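Local coordinates for IroE protein (PDB 2GZS) that hydrolyses the ester bonds of the siderophore enterobactin and its glucosylated forms, preferring the iron-free molecules and yielding linearised trimers, at residues 10-15 / 33-38; 43-48 / 71-76; 63-68 / 258-263. All coordinates share one frame; numbering follows the deposited sequence.

Contact 1: residues 10-15 / 33-38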
loop_
_atom_site.group_PDB
_atom_site.type_symbol
_atom_site.label_atom_id
_atom_site.label_comp_id
_atom_site.label_asym_id
_atom_site.label_seq_id
_atom_site.Cartn_x
_atom_site.Cartn_y
_atom_site.Cartn_z
ATOM N N PHE A 10 -11.159 12.066 15.872
ATOM C CA PHE A 10 -10.953 12.530 14.533
ATOM C C PHE A 10 -11.565 11.626 13.432
ATOM O O PHE A 10 -11.793 12.079 12.342
ATOM C CB PHE A 10 -9.410 12.601 14.316
ATOM C CG PHE A 10 -8.770 13.773 15.105
ATOM C CD1 PHE A 10 -8.989 15.058 14.696
ATOM C CD2 PHE A 10 -8.008 13.446 16.221
ATOM C CE1 PHE A 10 -8.387 16.096 15.430
ATOM C CE2 PHE A 10 -7.418 14.461 16.967
ATOM C CZ PHE A 10 -7.669 15.749 16.559
ATOM N N TYR A 11 -11.784 10.372 13.801
ATOM C CA TYR A 11 -12.125 9.312 12.837
ATOM C C TYR A 11 -12.995 8.262 13.521
ATOM O O TYR A 11 -12.920 8.045 14.714
ATOM C CB TYR A 11 -10.853 8.558 12.387
ATOM C CG TYR A 11 -10.092 9.033 11.207
ATOM C CD1 TYR A 11 -9.281 10.171 11.255
ATOM C CD2 TYR A 11 -10.162 8.374 9.968
ATOM C CE1 TYR A 11 -8.548 10.689 10.199
ATOM C CE2 TYR A 11 -9.427 8.882 8.901
ATOM C CZ TYR A 11 -8.617 10.008 8.987
ATOM O OH TYR A 11 -7.901 10.501 7.922
ATOM N N HIS A 12 -13.848 7.581 12.760
ATOM C CA HIS A 12 -14.616 6.451 13.269
ATOM C C HIS A 12 -14.243 5.197 12.464
ATOM O O HIS A 12 -13.882 5.288 11.320
ATOM C CB HIS A 12 -16.130 6.641 13.157
ATOM C CG HIS A 12 -16.770 7.061 11.892
ATOM N ND1 HIS A 12 -16.686 8.317 11.370
ATOM C CD2 HIS A 12 -17.543 6.365 11.005
ATOM C CE1 HIS A 12 -17.361 8.449 10.235
ATOM N NE2 HIS A 12 -17.869 7.251 10.021
ATOM N N PHE A 13 -14.391 4.078 13.108
ATOM C CA PHE A 13 -13.834 2.847 12.521
ATOM C C PHE A 13 -14.868 1.752 12.434
ATOM O O PHE A 13 -15.743 1.632 13.269
ATOM C CB PHE A 13 -12.761 2.335 13.476
ATOM C CG PHE A 13 -11.616 3.281 13.666
ATOM C CD1 PHE A 13 -10.478 3.136 12.912
ATOM C CD2 PHE A 13 -11.738 4.317 14.613
ATOM C CE1 PHE A 13 -9.438 4.026 13.110
ATOM C CE2 PHE A 13 -10.678 5.190 14.789
ATOM C CZ PHE A 13 -9.543 5.054 14.031
ATOM N N SER A 14 -14.695 0.899 11.416
ATOM C CA SER A 14 -15.451 -0.347 11.432
ATOM C C SER A 14 -14.539 -1.469 10.971
ATOM O O SER A 14 -13.453 -1.167 10.424
ATOM C CB SER A 14 -16.730 -0.181 10.604
ATOM O OG SER A 14 -16.411 0.242 9.316
ATOM N N ALA A 15 -14.876 -2.723 11.223
ATOM C CA ALA A 15 -14.001 -3.832 10.794
ATOM C C ALA A 15 -14.853 -4.843 10.025
ATOM O O ALA A 15 -16.017 -5.021 10.371
ATOM C CB ALA A 15 -13.281 -4.518 11.941
ATOM N N VAL A 33 -12.892 6.246 8.799
ATOM C CA VAL A 33 -13.530 7.320 8.041
ATOM C C VAL A 33 -13.370 8.627 8.830
ATOM O O VAL A 33 -13.657 8.588 10.043
ATOM C CB VAL A 33 -15.029 7.051 7.831
ATOM C CG1 VAL A 33 -15.685 8.190 7.101
ATOM C CG2 VAL A 33 -15.285 5.744 7.042
ATOM N N PRO A 34 -12.941 9.702 8.223
ATOM C CA PRO A 34 -12.790 10.968 8.967
ATOM C C PRO A 34 -14.143 11.427 9.546
ATOM O O PRO A 34 -15.185 11.192 8.954
ATOM C CB PRO A 34 -12.317 11.934 7.913
ATOM C CG PRO A 34 -11.660 11.061 6.845
ATOM C CD PRO A 34 -12.550 9.845 6.794
ATOM N N ASN A 35 -14.049 12.045 10.716
ATOM C CA ASN A 35 -15.261 12.651 11.295
ATOM C C ASN A 35 -15.453 14.049 10.803
ATOM O O ASN A 35 -16.493 14.633 11.109
ATOM C CB ASN A 35 -15.125 12.640 12.821
ATOM C CG ASN A 35 -15.373 11.281 13.394
ATOM O OD1 ASN A 35 -15.719 10.334 12.654
ATOM N ND2 ASN A 35 -15.269 11.101 14.705
ATOM N N THR A 36 -14.477 14.617 10.127
ATOM C CA THR A 36 -14.696 15.921 9.467
ATOM C C THR A 36 -15.288 15.624 8.101
ATOM O O THR A 36 -15.108 14.578 7.446
ATOM C CB THR A 36 -13.394 16.699 9.527
ATOM O OG1 THR A 36 -12.293 16.004 8.946
ATOM C CG2 THR A 36 -12.957 16.775 11.007
ATOM N N THR A 37 -16.096 16.553 7.627
ATOM C CA THR A 37 -16.889 16.356 6.397
ATOM C C THR A 37 -16.016 16.251 5.142
ATOM O O THR A 37 -14.988 16.910 5.048
ATOM C CB THR A 37 -17.918 17.500 6.352
ATOM O OG1 THR A 37 -18.824 17.287 7.465
ATOM C CG2 THR A 37 -18.761 17.507 5.093
ATOM N N ALA A 38 -16.364 15.395 4.216
ATOM C CA ALA A 38 -15.558 15.146 3.006
ATOM C C ALA A 38 -15.641 16.315 2.056
ATOM O O ALA A 38 -16.704 16.936 2.048
ATOM C CB ALA A 38 -16.098 13.932 2.275
HETATM O O HOH W 1 -10.963 14.193 10.698
#

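Contact 2: residues 43-48 / 71-76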
loop_
_atom_site.group_PDB
_atom_site.type_symbol
_atom_site.label_atom_id
_atom_site.label_comp_id
_atom_site.label_asym_id
_atom_site.label_seq_id
_atom_site.Cartn_x
_atom_site.Cartn_y
_atom_site.Cartn_z
ATOM N N TYR A 43 -13.692 11.870 -0.241
ATOM C CA TYR A 43 -12.449 11.623 0.474
ATOM C C TYR A 43 -11.406 10.915 -0.425
ATOM O O TYR A 43 -11.845 10.062 -1.185
ATOM C CB TYR A 43 -12.696 10.741 1.663
ATOM C CG TYR A 43 -13.589 11.205 2.817
ATOM C CD1 TYR A 43 -13.166 12.234 3.635
ATOM C CD2 TYR A 43 -14.775 10.487 2.983
ATOM C CE1 TYR A 43 -14.009 12.630 4.697
ATOM C CE2 TYR A 43 -15.606 10.864 4.046
ATOM C CZ TYR A 43 -15.172 11.901 4.817
ATOM O OH TYR A 43 -16.054 12.213 5.859
ATOM N N PRO A 44 -10.154 11.320 -0.286
ATOM C CA PRO A 44 -9.092 10.422 -0.840
ATOM C C PRO A 44 -9.161 9.144 -0.036
ATOM O O PRO A 44 -9.676 9.121 1.078
ATOM C CB PRO A 44 -7.818 11.144 -0.501
ATOM C CG PRO A 44 -8.170 12.537 -0.101
ATOM C CD PRO A 44 -9.574 12.448 0.389
ATOM N N ILE A 45 -8.561 8.034 -0.577
ATOM C CA ILE A 45 -8.637 6.814 0.209
ATOM C C ILE A 45 -7.329 6.030 0.016
ATOM O O ILE A 45 -6.880 5.979 -1.141
ATOM C CB ILE A 45 -9.865 5.942 -0.178
ATOM C CG1 ILE A 45 -10.032 4.704 0.708
ATOM C CG2 ILE A 45 -9.872 5.593 -1.686
ATOM C CD1 ILE A 45 -11.379 3.960 0.487
ATOM N N LEU A 46 -6.779 5.508 1.118
ATOM C CA LEU A 46 -5.494 4.809 0.978
ATOM C C LEU A 46 -5.691 3.396 1.537
ATOM O O LEU A 46 -6.062 3.256 2.701
ATOM C CB LEU A 46 -4.432 5.592 1.732
ATOM C CG LEU A 46 -3.001 4.996 1.545
ATOM C CD1 LEU A 46 -2.516 4.917 0.117
ATOM C CD2 LEU A 46 -2.032 5.805 2.402
ATOM N N TYR A 47 -5.453 2.395 0.694
ATOM C CA TYR A 47 -5.488 0.987 1.033
ATOM C C TYR A 47 -4.080 0.550 1.485
ATOM O O TYR A 47 -3.141 0.905 0.727
ATOM C CB TYR A 47 -5.931 0.168 -0.190
ATOM C CG TYR A 47 -7.434 0.305 -0.480
ATOM C CD1 TYR A 47 -8.305 -0.683 -0.039
ATOM C CD2 TYR A 47 -7.863 1.431 -1.150
ATOM C CE1 TYR A 47 -9.695 -0.588 -0.277
ATOM C CE2 TYR A 47 -9.242 1.515 -1.383
ATOM C CZ TYR A 47 -10.092 0.534 -0.960
ATOM O OH TYR A 47 -11.469 0.680 -1.217
HETATM N N MSE A 48 -3.967 -0.064 2.630
HETATM C CA MSE A 48 -2.664 -0.298 3.238
HETATM C C MSE A 48 -2.509 -1.760 3.625
HETATM O O MSE A 48 -3.322 -2.334 4.332
HETATM C CB MSE A 48 -2.568 0.576 4.526
HETATM C CG MSE A 48 -2.772 2.069 4.083
HETATM SE SE MSE A 48 -2.363 3.322 5.524
HETATM C CE MSE A 48 -3.390 1.993 6.417
ATOM N N PRO A 71 -8.300 14.834 5.171
ATOM C CA PRO A 71 -8.036 13.510 5.767
ATOM C C PRO A 71 -8.632 12.449 4.873
ATOM O O PRO A 71 -9.741 12.508 4.340
ATOM C CB PRO A 71 -8.656 13.548 7.176
ATOM C CG PRO A 71 -9.716 14.602 7.054
ATOM C CD PRO A 71 -9.130 15.651 6.114
ATOM N N PRO A 72 -7.833 11.374 4.670
ATOM C CA PRO A 72 -8.335 10.281 3.836
ATOM C C PRO A 72 -9.117 9.228 4.600
ATOM O O PRO A 72 -8.881 9.045 5.798
ATOM C CB PRO A 72 -6.987 9.647 3.323
ATOM C CG PRO A 72 -6.094 9.835 4.518
ATOM C CD PRO A 72 -6.421 11.185 5.092
ATOM N N VAL A 73 -9.946 8.496 3.852
ATOM C CA VAL A 73 -10.354 7.180 4.345
ATOM C C VAL A 73 -9.140 6.215 4.358
ATOM O O VAL A 73 -8.371 6.253 3.375
ATOM C CB VAL A 73 -11.496 6.610 3.514
ATOM C CG1 VAL A 73 -11.926 5.199 3.844
ATOM C CG2 VAL A 73 -12.748 7.548 3.696
ATOM N N ILE A 74 -9.028 5.473 5.437
ATOM C CA ILE A 74 -7.867 4.559 5.560
ATOM C C ILE A 74 -8.437 3.155 5.584
ATOM O O ILE A 74 -9.308 2.817 6.411
ATOM C CB ILE A 74 -7.134 4.842 6.862
ATOM C CG1 ILE A 74 -6.775 6.338 7.014
ATOM C CG2 ILE A 74 -5.941 3.926 6.951
ATOM C CD1 ILE A 74 -5.980 6.595 8.282
ATOM N N VAL A 75 -7.974 2.275 4.703
ATOM C CA VAL A 75 -8.428 0.889 4.693
ATOM C C VAL A 75 -7.215 0.039 5.036
ATOM O O VAL A 75 -6.322 -0.067 4.181
ATOM C CB VAL A 75 -9.049 0.436 3.358
ATOM C CG1 VAL A 75 -9.483 -1.008 3.430
ATOM C CG2 VAL A 75 -10.211 1.363 2.990
ATOM N N ALA A 76 -7.163 -0.522 6.232
ATOM C CA ALA A 76 -6.009 -1.326 6.632
ATOM C C ALA A 76 -6.381 -2.780 6.401
ATOM O O ALA A 76 -7.288 -3.326 7.022
ATOM C CB ALA A 76 -5.728 -1.067 8.104
#

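Contact 3: residues 63-68 / 258-263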
loop_
_atom_site.group_PDB
_atom_site.type_symbol
_atom_site.label_atom_id
_atom_site.label_comp_id
_atom_site.label_asym_id
_atom_site.label_seq_id
_atom_site.Cartn_x
_atom_site.Cartn_y
_atom_site.Cartn_z
ATOM N N LEU A 63 -3.722 11.247 13.131
ATOM C CA LEU A 63 -5.080 11.592 12.663
ATOM C C LEU A 63 -5.384 13.099 12.730
ATOM O O LEU A 63 -6.008 13.540 11.787
ATOM C CB LEU A 63 -6.072 10.757 13.471
ATOM C CG LEU A 63 -5.898 9.208 13.387
ATOM C CD1 LEU A 63 -7.028 8.510 14.166
ATOM C CD2 LEU A 63 -5.862 8.727 11.943
ATOM N N LYS A 64 -4.873 13.720 13.793
ATOM C CA LYS A 64 -5.008 15.181 13.913
ATOM C C LYS A 64 -4.349 15.875 12.754
ATOM O O LYS A 64 -4.891 16.735 12.090
ATOM C CB LYS A 64 -4.430 15.574 15.269
ATOM C CG LYS A 64 -4.329 17.095 15.452
ATOM C CD LYS A 64 -3.766 17.321 16.862
ATOM C CE LYS A 64 -3.439 18.772 17.150
ATOM N NZ LYS A 64 -2.026 19.141 16.837
ATOM N N GLN A 65 -3.100 15.457 12.412
ATOM C CA GLN A 65 -2.403 16.136 11.332
ATOM C C GLN A 65 -3.044 15.938 9.951
ATOM O O GLN A 65 -3.139 16.738 9.076
ATOM C CB GLN A 65 -0.917 15.675 11.317
ATOM C CG GLN A 65 -0.057 16.427 10.314
ATOM C CD GLN A 65 0.087 17.929 10.683
ATOM O OE1 GLN A 65 0.239 18.188 11.882
ATOM N NE2 GLN A 65 0.024 18.789 9.694
ATOM N N LEU A 66 -3.512 14.664 9.724
ATOM C CA LEU A 66 -4.279 14.421 8.509
ATOM C C LEU A 66 -5.495 15.307 8.339
ATOM O O LEU A 66 -5.860 15.724 7.254
ATOM C CB LEU A 66 -4.752 12.943 8.472
ATOM C CG LEU A 66 -3.618 11.901 8.393
ATOM C CD1 LEU A 66 -4.256 10.507 8.421
ATOM C CD2 LEU A 66 -2.742 12.015 7.173
ATOM N N SER A 67 -6.065 15.552 9.542
ATOM C CA SER A 67 -7.292 16.370 9.510
ATOM C C SER A 67 -6.979 17.841 9.292
ATOM O O SER A 67 -7.873 18.684 9.150
ATOM C CB SER A 67 -7.992 16.127 10.852
ATOM O OG SER A 67 -8.370 14.792 11.059
ATOM N N GLU A 68 -5.708 18.259 9.249
ATOM C CA GLU A 68 -5.380 19.661 8.957
ATOM C C GLU A 68 -5.550 19.958 7.491
ATOM O O GLU A 68 -5.697 21.088 7.037
ATOM C CB GLU A 68 -3.918 20.007 9.337
ATOM C CG GLU A 68 -3.591 20.006 10.831
ATOM C CD GLU A 68 -4.282 21.066 11.669
ATOM O OE1 GLU A 68 -4.328 22.233 11.219
ATOM O OE2 GLU A 68 -4.780 20.762 12.767
ATOM N N ALA A 258 2.948 8.406 3.486
ATOM C CA ALA A 258 1.961 8.169 2.418
ATOM C C ALA A 258 0.586 8.747 2.797
ATOM O O ALA A 258 -0.010 9.363 1.928
ATOM C CB ALA A 258 1.906 6.660 2.136
ATOM N N LEU A 259 0.203 8.485 4.030
ATOM C CA LEU A 259 -1.100 9.117 4.413
ATOM C C LEU A 259 -1.029 10.631 4.304
ATOM O O LEU A 259 -1.929 11.312 3.832
ATOM C CB LEU A 259 -1.432 8.647 5.820
ATOM C CG LEU A 259 -1.949 7.234 5.952
ATOM C CD1 LEU A 259 -1.920 6.704 7.381
ATOM C CD2 LEU A 259 -3.412 7.169 5.407
ATOM N N LEU A 260 0.062 11.201 4.807
ATOM C CA LEU A 260 0.166 12.679 4.777
ATOM C C LEU A 260 0.157 13.202 3.363
ATOM O O LEU A 260 -0.451 14.231 2.999
ATOM C CB LEU A 260 1.427 13.113 5.538
ATOM C CG LEU A 260 1.337 12.925 7.046
ATOM C CD1 LEU A 260 2.732 12.930 7.657
ATOM C CD2 LEU A 260 0.508 14.023 7.722
ATOM N N ASP A 261 0.867 12.485 2.456
ATOM C CA ASP A 261 0.891 12.906 1.069
ATOM C C ASP A 261 -0.505 12.854 0.428
ATOM O O ASP A 261 -0.878 13.810 -0.266
ATOM C CB ASP A 261 1.923 12.015 0.334
ATOM C CG ASP A 261 2.209 12.496 -1.070
ATOM O OD1 ASP A 261 2.616 13.645 -1.371
ATOM O OD2 ASP A 261 1.980 11.739 -2.020
ATOM N N ILE A 262 -1.235 11.732 0.661
ATOM C CA ILE A 262 -2.539 11.632 -0.025
ATOM C C ILE A 262 -3.540 12.628 0.628
ATOM O O ILE A 262 -4.487 12.965 -0.100
ATOM C CB ILE A 262 -3.032 10.175 -0.045
ATOM C CG1 ILE A 262 -3.900 9.903 -1.298
ATOM C CG2 ILE A 262 -3.724 9.769 1.248
ATOM C CD1 ILE A 262 -4.317 8.442 -1.297
ATOM N N SER A 263 -3.287 13.036 1.842
ATOM C CA SER A 263 -4.163 14.078 2.464
ATOM C C SER A 263 -3.879 15.428 1.848
ATOM O O SER A 263 -4.627 16.380 2.189
ATOM C CB SER A 263 -3.899 14.109 3.959
ATOM O OG SER A 263 -2.741 14.892 4.273
HETATM O O HOH W 2 -2.085 16.346 6.594
#

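Contact 1: residues 10-15 / 33-38
Y11 lays its phenol ring over P34, while its neighbour H12 goes to the other side of the chain and rests on V33. The Y11 side chain starts with CB near the carbonyl oxygen of V33. With CG beside the backbone N and anti to the carbonyl carbon (chi1 -90°), the ring swings across P34. Y11 CD2 comes to 3.4 Å from V33 C, and P34 CA sits 3.9 Å from the Y11 ring centroid, almost straight above the face, as a CH-pi contact. Further out, Y11 CE2 meets P34 CG at 3.7 Å, and the hydroxyl ends in a hydrogen bond with the carbonyl oxygen of P72. A tyrosine suits this buried place because its ring can pack on proline while its OH is satisfied.

The two segments are paired in the antiparallel beta hairpin formed by strands 11-19 and 26-34, at the margin of the mixed sheet of this alpha/beta hydrolase. H12 and V33 form a hydrogen-bonded pair, N to O both ways at 2.9 Å. Y11 and P34 are the non-hydrogen-bonded pair, where a proline costs no N-H directed at this partner strand.

On the more exposed face, V33 CB lies under the imidazole of H12, 3.8 Å from its centroid. H12 ND1 donates to N35 OD1 at 2.6 Å; the bond is straight (165°) and close to the ring plane, with ring and amide nearly coplanar. N35 N in turn donates to F10 O at 2.8 Å, and a water donating to F10 O also hydrogen-bonds to T36 OG1.

Contact 2: residues 43-48 / 71-76
Four backbone hydrogen bonds join these segments, beginning where V73 N donates to P44 O at 2.9 Å. L46 N then donates to V73 O, V75 N to L46 O, and M48 N to V75 O, as expected of parallel strands. Between them, I45 CA offers a C-H to V73 O and Y47 CA one to V75 O. P44, lacking an N-H, can still accept.

Strands 43-48 and 73-79 are the two ends of a beta-alpha-beta crossover through helices 51-57 and 60-66 in the core of the alpha/beta hydrolase sheet; the short segments 43-48 and 73-76 run 13° apart.

Apolar contacts lie on both faces. On one, I45 and V73, beta-branched and so suited to extended strands, pack side by side: I45 CG1, anti to its backbone N (chi1 -176°), carries I45 CD1 to 3.6 Å from V73 CG1. I45 crosses V75 at a slant. V75 CB lies over the ring face of Y47 in a CH-pi contact; Y47 OH is hydrogen-bonded to E133 OE2. On the other face, the selenomethionine M48 bends at its third torsion, M48 SE lying 3.9 Å from I74 CG2. Separately, Y43 crosses V73 at about a right angle, Y43 CD2 meeting V73 CG2 at 3.6 Å.

Contact 3: residues 63-68 / 258-263
L66 and S263 mark the point where the backbones of the segments ending helices 60-66 and 247-262 come nearest, 6.1 Å from CA to CA, with no direct hydrogen bond from one to the other. L66 bridges this gap with one methyl. Its CG stands anti to the carbonyl carbon (chi1 -64°), and the CD2 branch is the one that reaches across. L66 CD2 lies 3.5 Å from L259 O, 3.9 Å from L259 CB and again 3.9 Å from the CD2 methyl of L260, and S263 CB lies 4.0 Å from the same L66 CD2. A leucine suits this buried place, since one methyl of its forked tip can lie against backbone and side chains of three residues at once. L260 also turns its CD2 to Q65, whose CG it meets at 3.6 Å, the two side chains crossing at about a right angle. Here glutamine acts through its aliphatic part.

The polar atoms are bridged by water. One water molecule donates to Q65 O and to S263 OG, and S263 OG donates a hydrogen bond to L260 O, 2.7 Å away and three residues earlier. The S263 OG lies between its backbone N and carbonyl carbon (chi1 82°), which turns it back toward this carbonyl. Replaced by an alanine, this serine would lose its hydroxyl, which would probably leave the water without its second partner and L260 O without the OG donor. Just past L66, S67 OG likewise donates to a carbonyl of its own segment, L63 O, which also accepts from S67 N on the opposite face of its plane.

Because the leucine contacts carry no directional bond across, the polar connection between the segments rests on the water held by Q65 O and S263 OG.

In the fold
The three contacts form one continuous cluster on the same side of the chain's centre, with contact 2 about 10 Å from each of the other two, centre to centre. Contact 1 is tied to contact 2 by two probable hydrogen bonds, Y11 OH to P72 O at 2.8 Å and T36 O to Y43 OH at 3.0 Å. It also reaches contact 3, where Y11 OH lies 3.7 Å from L66 CD1. Contact 3 packs on contact 2 through L46 CD2 and L259 CD2, 3.6 Å apart. None of them touches the diisopropyl phosphonate pocket. Helix 247-262, however, begins at active-site H247, and strand 143-148, next to 43-48, leads to the active-site S149, probably the nucleophile.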